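Local coordinates for protein PspGI restriction endonuclease (Pyrococcus sp. GI-H, PDB 3BM3) that probably cuts double-stranded DNA at specific sites as a type II restriction endonuclease, and is captured here bound to substrate DNA with base flipping, at residues T14-I28 with R99-L111. The protein carries 2 engineered substitutions. Numbering follows the deposited sequence.
Sequences TQNIPPTNEIIEEAI and RGGKAFEIIFTKL. With nucleotides of chain B; nucleotides of chain A.
Arg99 reaches from its helix into the loop before helix 20-28, its chain extended from CG to NE, which carries the guanidinium out to two backbone carbonyls and a DNA phosphate. Arg99 NH1 points almost straight at Pro18 O, 2.7 Å away with an N-H...O angle of 172°, and that oxygen lies in the guanidinium plane. Arg99 NH2 donates to Ile17 O at 3.0 Å, sitting above the carbonyl plane and not on a lone pair. Ile17 CG2 covers one guanidinium face, while at the edge OP1 of DT11 of chain B accepts from both Arg99 NE (2.6 Å) and Arg99 NH2. The carbonyls thus probably hold the rotation of the group that grips the phosphate, whose OP2 takes a bond from Thr14 OG1 at 2.8 Å. This is a DNA-backbone-binding element: one arginine couples the N-terminal loop to the substrate, and its helix, within the EcoRII C-terminal family region, also packs on DA6 of chain A. Water 1 joins Arg99 NH1 to Thr20 OG1, with a weak link to N6 of DA6.

Thr20 is a knob in the hole formed by Arg99, Lys102, Ala103 and Ile106. With chi1 at -59°, its OG1 lies along the Arg99 chain and Thr20 CG2 rests on Ala103, 3.7 Å from Ala103 CB. Further along, Ile24 divides its branches: Ile24 CG2 meets Ile106 CG2 at 3.7 Å, and CD1 packs on Ile107 CG1, these two side chains crossing nearly at right angles. Glu25, bent at chi2, brings Glu25 OE2 to Lys110 NZ in a 2.8 Å salt bridge, with Ile28 CD1 beside Lys110 CE.

The short axes cross at -55°, 9.7 Å apart at closest. Helix 52-80 adjoins both segments, through Tyr67 at Arg99 and Ala63 at Ile24; helix 33-38 touches Ile28, and Phe104 stacks on Phe192, just beyond strand 186-191 of the mixed sheet.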
loop_
_atom_site.group_PDB
_atom_site.type_symbol
_atom_site.label_atom_id
_atom_site.label_comp_id
_atom_site.label_asym_id
_atom_site.label_seq_id
_atom_site.Cartn_x
_atom_site.Cartn_y
_atom_site.Cartn_z
ATOM N N THR C 14 -20.485 11.491 0.486
ATOM C CA THR C 14 -20.337 10.344 1.333
ATOM C C THR C 14 -20.673 10.648 2.777
ATOM O O THR C 14 -20.864 9.722 3.591
ATOM C CB THR C 14 -18.900 9.783 1.250
ATOM O OG1 THR C 14 -17.996 10.821 1.638
ATOM C CG2 THR C 14 -18.557 9.314 -0.173
ATOM N N GLN C 15 -20.725 11.930 3.123
ATOM C CA GLN C 15 -21.131 12.320 4.493
ATOM C C GLN C 15 -22.608 12.078 4.753
ATOM O O GLN C 15 -23.052 12.159 5.906
ATOM C CB GLN C 15 -20.769 13.750 4.795
ATOM C CG GLN C 15 -19.295 13.956 4.847
ATOM C CD GLN C 15 -18.913 15.412 4.982
ATOM O OE1 GLN C 15 -19.667 16.319 4.622
ATOM N NE2 GLN C 15 -17.700 15.638 5.442
ATOM N N ASN C 16 -23.350 11.799 3.686
ATOM C CA ASN C 16 -24.739 11.373 3.754
ATOM C C ASN C 16 -24.948 9.874 3.908
ATOM O O ASN C 16 -26.083 9.414 4.109
ATOM C CB ASN C 16 -25.469 11.824 2.503
ATOM C CG ASN C 16 -25.706 13.312 2.502
ATOM O OD1 ASN C 16 -26.481 13.804 3.303
ATOM N ND2 ASN C 16 -24.973 14.035 1.681
ATOM N N ILE C 17 -23.868 9.115 3.807
ATOM C CA ILE C 17 -23.934 7.679 3.949
ATOM C C ILE C 17 -23.632 7.318 5.395
ATOM O O ILE C 17 -22.583 7.685 5.922
ATOM C CB ILE C 17 -22.943 6.918 3.028
ATOM C CG1 ILE C 17 -23.177 7.278 1.549
ATOM C CG2 ILE C 17 -23.092 5.434 3.294
ATOM C CD1 ILE C 17 -22.214 6.692 0.613
ATOM N N PRO C 18 -24.542 6.593 6.046
ATOM C CA PRO C 18 -24.321 6.218 7.426
ATOM C C PRO C 18 -22.958 5.568 7.652
ATOM O O PRO C 18 -22.436 4.907 6.749
ATOM C CB PRO C 18 -25.440 5.217 7.676
ATOM C CG PRO C 18 -26.551 5.730 6.830
ATOM C CD PRO C 18 -25.871 6.167 5.576
ATOM N N PRO C 19 -22.359 5.809 8.817
ATOM C CA PRO C 19 -21.011 5.261 9.015
ATOM C C PRO C 19 -20.981 3.743 9.050
ATOM O O PRO C 19 -21.986 3.089 9.306
ATOM C CB PRO C 19 -20.582 5.828 10.352
ATOM C CG PRO C 19 -21.817 6.292 11.007
ATOM C CD PRO C 19 -22.807 6.608 9.963
ATOM N N THR C 20 -19.813 3.199 8.768
ATOM C CA THR C 20 -19.651 1.764 8.656
ATOM C C THR C 20 -20.139 1.038 9.912
ATOM O O THR C 20 -20.781 0.008 9.800
ATOM C CB THR C 20 -18.183 1.397 8.374
ATOM O OG1 THR C 20 -17.785 2.031 7.176
ATOM C CG2 THR C 20 -17.997 -0.097 8.210
ATOM N N ASN C 21 -19.841 1.573 11.082
ATOM C CA ASN C 21 -20.277 0.922 12.326
ATOM C C ASN C 21 -21.791 0.734 12.326
ATOM O O ASN C 21 -22.301 -0.342 12.670
ATOM C CB ASN C 21 -19.768 1.684 13.561
ATOM C CG ASN C 21 -20.388 3.073 13.731
ATOM O OD1 ASN C 21 -20.620 3.814 12.779
ATOM N ND2 ASN C 21 -20.643 3.431 14.974
ATOM N N GLU C 22 -22.522 1.764 11.898
ATOM C CA GLU C 22 -23.977 1.684 11.845
ATOM C C GLU C 22 -24.457 0.665 10.828
ATOM O O GLU C 22 -25.396 -0.095 11.091
ATOM C CB GLU C 22 -24.582 3.069 11.576
ATOM C CG GLU C 22 -24.284 4.029 12.717
ATOM C CD GLU C 22 -24.851 5.419 12.554
ATOM O OE1 GLU C 22 -25.698 5.645 11.651
ATOM O OE2 GLU C 22 -24.436 6.291 13.366
ATOM N N ILE C 23 -23.790 0.631 9.680
ATOM C CA ILE C 23 -24.140 -0.297 8.637
ATOM C C ILE C 23 -23.860 -1.718 9.085
ATOM O O ILE C 23 -24.655 -2.607 8.829
ATOM C CB ILE C 23 -23.398 0.030 7.334
ATOM C CG1 ILE C 23 -23.868 1.410 6.812
ATOM C CG2 ILE C 23 -23.629 -1.048 6.314
ATOM C CD1 ILE C 23 -23.191 1.855 5.521
ATOM N N ILE C 24 -22.738 -1.921 9.773
ATOM C CA ILE C 24 -22.389 -3.243 10.284
ATOM C C ILE C 24 -23.453 -3.689 11.295
ATOM O O ILE C 24 -23.913 -4.858 11.289
ATOM C CB ILE C 24 -20.979 -3.244 10.908
ATOM C CG1 ILE C 24 -19.902 -3.131 9.806
ATOM C CG2 ILE C 24 -20.705 -4.542 11.744
ATOM C CD1 ILE C 24 -19.693 -4.388 9.021
ATOM N N GLU C 25 -23.862 -2.763 12.159
ATOM C CA GLU C 25 -24.927 -3.097 13.142
ATOM C C GLU C 25 -26.217 -3.455 12.428
ATOM O O GLU C 25 -26.888 -4.412 12.809
ATOM C CB GLU C 25 -25.148 -1.983 14.157
ATOM C CG GLU C 25 -23.984 -1.746 15.141
ATOM C CD GLU C 25 -23.580 -3.000 15.956
ATOM O OE1 GLU C 25 -24.453 -3.847 16.268
ATOM O OE2 GLU C 25 -22.376 -3.131 16.283
ATOM N N GLU C 26 -26.553 -2.709 11.378
ATOM C CA GLU C 26 -27.731 -3.006 10.581
ATOM C C GLU C 26 -27.643 -4.410 9.988
ATOM O O GLU C 26 -28.615 -5.187 10.035
ATOM C CB GLU C 26 -27.880 -1.991 9.471
ATOM C CG GLU C 26 -29.121 -2.155 8.677
ATOM C CD GLU C 26 -29.437 -0.919 7.856
ATOM O OE1 GLU C 26 -28.660 0.092 7.919
ATOM O OE2 GLU C 26 -30.474 -0.988 7.158
ATOM N N ALA C 27 -26.475 -4.723 9.441
ATOM C CA ALA C 27 -26.209 -6.026 8.845
ATOM C C ALA C 27 -26.308 -7.121 9.901
ATOM O O ALA C 27 -26.847 -8.175 9.627
ATOM C CB ALA C 27 -24.834 -6.067 8.200
ATOM N N ILE C 28 -25.716 -6.874 11.069
ATOM C CA ILE C 28 -25.772 -7.839 12.180
ATOM C C ILE C 28 -27.225 -8.187 12.505
ATOM O O ILE C 28 -27.580 -9.372 12.690
ATOM C CB ILE C 28 -25.049 -7.305 13.413
ATOM C CG1 ILE C 28 -23.535 -7.417 13.208
ATOM C CG2 ILE C 28 -25.526 -8.031 14.681
ATOM C CD1 ILE C 28 -22.701 -6.655 14.191
ATOM N N ARG C 99 -14.004 2.358 3.792
ATOM C CA ARG C 99 -15.068 1.600 4.467
ATOM C C ARG C 99 -14.932 0.099 4.405
ATOM O O ARG C 99 -15.237 -0.588 5.361
ATOM C CB ARG C 99 -16.431 1.989 3.913
ATOM C CG ARG C 99 -16.803 3.422 4.219
ATOM C CD ARG C 99 -18.058 3.786 3.439
ATOM N NE ARG C 99 -18.589 5.075 3.845
ATOM C CZ ARG C 99 -19.640 5.264 4.641
ATOM N NH1 ARG C 99 -20.304 4.243 5.145
ATOM N NH2 ARG C 99 -20.031 6.494 4.950
ATOM N N GLY C 100 -14.434 -0.419 3.293
ATOM C CA GLY C 100 -14.276 -1.833 3.164
ATOM C C GLY C 100 -13.222 -2.262 4.181
ATOM O O GLY C 100 -13.375 -3.307 4.815
ATOM N N GLY C 101 -12.163 -1.477 4.339
ATOM C CA GLY C 101 -11.157 -1.815 5.364
ATOM C C GLY C 101 -11.742 -1.711 6.745
ATOM O O GLY C 101 -11.598 -2.614 7.597
ATOM N N LYS C 102 -12.435 -0.623 6.997
ATOM C CA LYS C 102 -13.001 -0.420 8.327
ATOM C C LYS C 102 -14.001 -1.524 8.645
ATOM O O LYS C 102 -14.059 -2.020 9.773
ATOM C CB LYS C 102 -13.631 0.964 8.438
ATOM C CG LYS C 102 -14.278 1.245 9.803
ATOM C CD LYS C 102 -13.270 1.400 10.918
ATOM C CE LYS C 102 -13.818 2.240 12.092
ATOM N NZ LYS C 102 -14.577 3.439 11.671
ATOM N N ALA C 103 -14.818 -1.894 7.672
ATOM C CA ALA C 103 -15.842 -2.916 7.891
ATOM C C ALA C 103 -15.201 -4.218 8.371
ATOM O O ALA C 103 -15.661 -4.839 9.351
ATOM C CB ALA C 103 -16.652 -3.144 6.620
ATOM N N PHE C 104 -14.094 -4.598 7.743
ATOM C CA PHE C 104 -13.436 -5.835 8.105
ATOM C C PHE C 104 -12.885 -5.767 9.541
ATOM O O PHE C 104 -13.077 -6.672 10.339
ATOM C CB PHE C 104 -12.364 -6.189 7.096
ATOM C CG PHE C 104 -11.675 -7.464 7.385
ATOM C CD1 PHE C 104 -12.410 -8.617 7.609
ATOM C CD2 PHE C 104 -10.306 -7.521 7.451
ATOM C CE1 PHE C 104 -11.748 -9.828 7.869
ATOM C CE2 PHE C 104 -9.655 -8.741 7.713
ATOM C CZ PHE C 104 -10.402 -9.878 7.931
ATOM N N GLU C 105 -12.336 -4.613 9.895
ATOM C CA GLU C 105 -11.788 -4.401 11.208
ATOM C C GLU C 105 -12.895 -4.435 12.240
ATOM O O GLU C 105 -12.762 -5.057 13.290
ATOM C CB GLU C 105 -10.992 -3.101 11.233
ATOM C CG GLU C 105 -9.775 -3.270 10.297
ATOM C CD GLU C 105 -8.817 -2.091 10.136
ATOM O OE1 GLU C 105 -8.494 -1.422 11.145
ATOM O OE2 GLU C 105 -8.307 -1.919 8.989
ATOM N N ILE C 106 -14.039 -3.828 11.927
ATOM C CA ILE C 106 -15.171 -3.908 12.856
ATOM C C ILE C 106 -15.677 -5.330 13.072
ATOM O O ILE C 106 -15.909 -5.761 14.200
ATOM C CB ILE C 106 -16.321 -3.018 12.416
ATOM C CG1 ILE C 106 -15.863 -1.555 12.490
ATOM C CG2 ILE C 106 -17.550 -3.302 13.284
ATOM C CD1 ILE C 106 -16.778 -0.550 11.805
ATOM N N ILE C 107 -15.838 -6.043 11.971
ATOM C CA ILE C 107 -16.243 -7.427 12.006
ATOM C C ILE C 107 -15.286 -8.235 12.875
ATOM O O ILE C 107 -15.711 -9.003 13.730
ATOM C CB ILE C 107 -16.317 -7.940 10.571
ATOM C CG1 ILE C 107 -17.510 -7.244 9.883
ATOM C CG2 ILE C 107 -16.455 -9.443 10.563
ATOM C CD1 ILE C 107 -17.566 -7.521 8.368
ATOM N N PHE C 108 -13.989 -8.008 12.699
ATOM C CA PHE C 108 -12.981 -8.675 13.489
ATOM C C PHE C 108 -13.231 -8.416 14.977
ATOM O O PHE C 108 -13.174 -9.362 15.781
ATOM C CB PHE C 108 -11.586 -8.220 13.067
ATOM C CG PHE C 108 -10.492 -9.109 13.566
ATOM C CD1 PHE C 108 -10.185 -10.276 12.888
ATOM C CD2 PHE C 108 -9.757 -8.783 14.713
ATOM C CE1 PHE C 108 -9.173 -11.107 13.355
ATOM C CE2 PHE C 108 -8.740 -9.609 15.155
ATOM C CZ PHE C 108 -8.461 -10.756 14.461
ATOM N N THR C 109 -13.529 -7.168 15.354
ATOM C CA THR C 109 -13.793 -6.846 16.759
ATOM C C THR C 109 -15.011 -7.573 17.306
ATOM O O THR C 109 -15.050 -7.946 18.458
ATOM C CB THR C 109 -13.918 -5.324 17.033
ATOM O OG1 THR C 109 -15.131 -4.816 16.482
ATOM C CG2 THR C 109 -12.784 -4.601 16.400
ATOM N N LYS C 110 -16.022 -7.733 16.473
ATOM C CA LYS C 110 -17.225 -8.425 16.893
ATOM C C LYS C 110 -16.891 -9.847 17.277
ATOM O O LYS C 110 -17.446 -10.395 18.254
ATOM C CB LYS C 110 -18.240 -8.394 15.756
ATOM C CG LYS C 110 -18.702 -7.010 15.398
ATOM C CD LYS C 110 -19.208 -6.227 16.626
ATOM C CE LYS C 110 -19.820 -4.896 16.248
ATOM N NZ LYS C 110 -19.981 -3.990 17.453
ATOM N N LEU C 111 -16.009 -10.451 16.482
ATOM C CA LEU C 111 -15.528 -11.818 16.771
ATOM C C LEU C 111 -14.669 -11.845 18.027
ATOM O O LEU C 111 -14.873 -12.672 18.892
ATOM C CB LEU C 111 -14.780 -12.402 15.597
ATOM C CG LEU C 111 -15.709 -12.745 14.419
ATOM C CD1 LEU C 111 -14.956 -12.817 13.093
ATOM C CD2 LEU C 111 -16.448 -14.060 14.698
ATOM P P DT B 11 -16.686 8.541 3.871
ATOM O OP1 DT B 11 -17.757 7.559 3.635
ATOM O OP2 DT B 11 -17.022 9.969 4.090
ATOM O "O5'" DT B 11 -15.808 8.041 5.101
ATOM C "C5'" DT B 11 -15.364 6.691 5.164
ATOM C "C4'" DT B 11 -14.251 6.568 6.177
ATOM O "O4'" DT B 11 -13.110 7.327 5.748
ATOM C "C3'" DT B 11 -14.586 7.149 7.544
ATOM O "O3'" DT B 11 -15.298 6.170 8.307
ATOM C "C2'" DT B 11 -13.219 7.508 8.110
ATOM C "C1'" DT B 11 -12.293 7.522 6.889
ATOM N N1 DT B 11 -11.510 8.749 6.684
ATOM C C2 DT B 11 -10.146 8.642 6.795
ATOM O O2 DT B 11 -9.587 7.597 7.090
ATOM N N3 DT B 11 -9.458 9.800 6.550
ATOM C C4 DT B 11 -9.986 11.032 6.225
ATOM O O4 DT B 11 -9.236 11.983 6.019
ATOM C C5 DT B 11 -11.431 11.081 6.153
ATOM C C7 DT B 11 -12.096 12.381 5.830
ATOM C C6 DT B 11 -12.112 9.951 6.382
ATOM P P DA A 6 -10.479 -3.787 -1.026
ATOM O OP1 DA A 6 -9.924 -4.900 -0.205
ATOM O OP2 DA A 6 -11.035 -4.086 -2.374
ATOM O "O5'" DA A 6 -11.582 -3.079 -0.126
ATOM C "C5'" DA A 6 -12.479 -2.140 -0.698
ATOM C "C4'" DA A 6 -13.708 -2.863 -1.180
ATOM O "O4'" DA A 6 -14.529 -3.289 -0.066
ATOM C "C3'" DA A 6 -14.616 -2.026 -2.081
ATOM O "O3'" DA A 6 -14.888 -2.784 -3.252
ATOM C "C2'" DA A 6 -15.873 -1.832 -1.250
ATOM C "C1'" DA A 6 -15.882 -3.100 -0.430
ATOM N N9 DA A 6 -16.685 -3.063 0.792
ATOM C C8 DA A 6 -16.963 -4.134 1.600
ATOM N N7 DA A 6 -17.721 -3.840 2.626
ATOM C C5 DA A 6 -17.956 -2.481 2.490
ATOM C C6 DA A 6 -18.699 -1.575 3.261
ATOM N N6 DA A 6 -19.362 -1.919 4.369
ATOM N N1 DA A 6 -18.741 -0.289 2.852
ATOM C C2 DA A 6 -18.076 0.049 1.738
ATOM N N3 DA A 6 -17.344 -0.713 0.929
ATOM C C4 DA A 6 -17.323 -1.985 1.364
ATOM P P DC A 5 -7.428 -2.500 4.121
ATOM O OP1 DC A 5 -8.246 -3.676 4.465
ATOM O OP2 DC A 5 -5.948 -2.552 4.254
ATOM O "O5'" DC A 5 -7.773 -2.098 2.621
ATOM C "C5'" DC A 5 -9.123 -1.876 2.246
ATOM C "C4'" DC A 5 -9.174 -1.397 0.816
ATOM O "O4'" DC A 5 -8.457 -0.150 0.755
ATOM C "C3'" DC A 5 -8.489 -2.346 -0.166
ATOM O "O3'" DC A 5 -9.375 -2.654 -1.231
ATOM C "C2'" DC A 5 -7.285 -1.579 -0.678
ATOM C "C1'" DC A 5 -7.626 -0.132 -0.388
ATOM N N1 DC A 5 -6.443 0.670 -0.070
ATOM C C2 DC A 5 -6.260 1.888 -0.718
ATOM O O2 DC A 5 -7.151 2.298 -1.478
ATOM N N3 DC A 5 -5.127 2.593 -0.495
ATOM C C4 DC A 5 -4.210 2.126 0.362
ATOM N N4 DC A 5 -3.090 2.832 0.530
ATOM C C5 DC A 5 -4.400 0.911 1.076
ATOM C C6 DC A 5 -5.517 0.221 0.833
HETATM O O HOH W 1 -19.596 1.359 5.201
HETATM O O HOH W 2 -17.795 3.484 11.365
#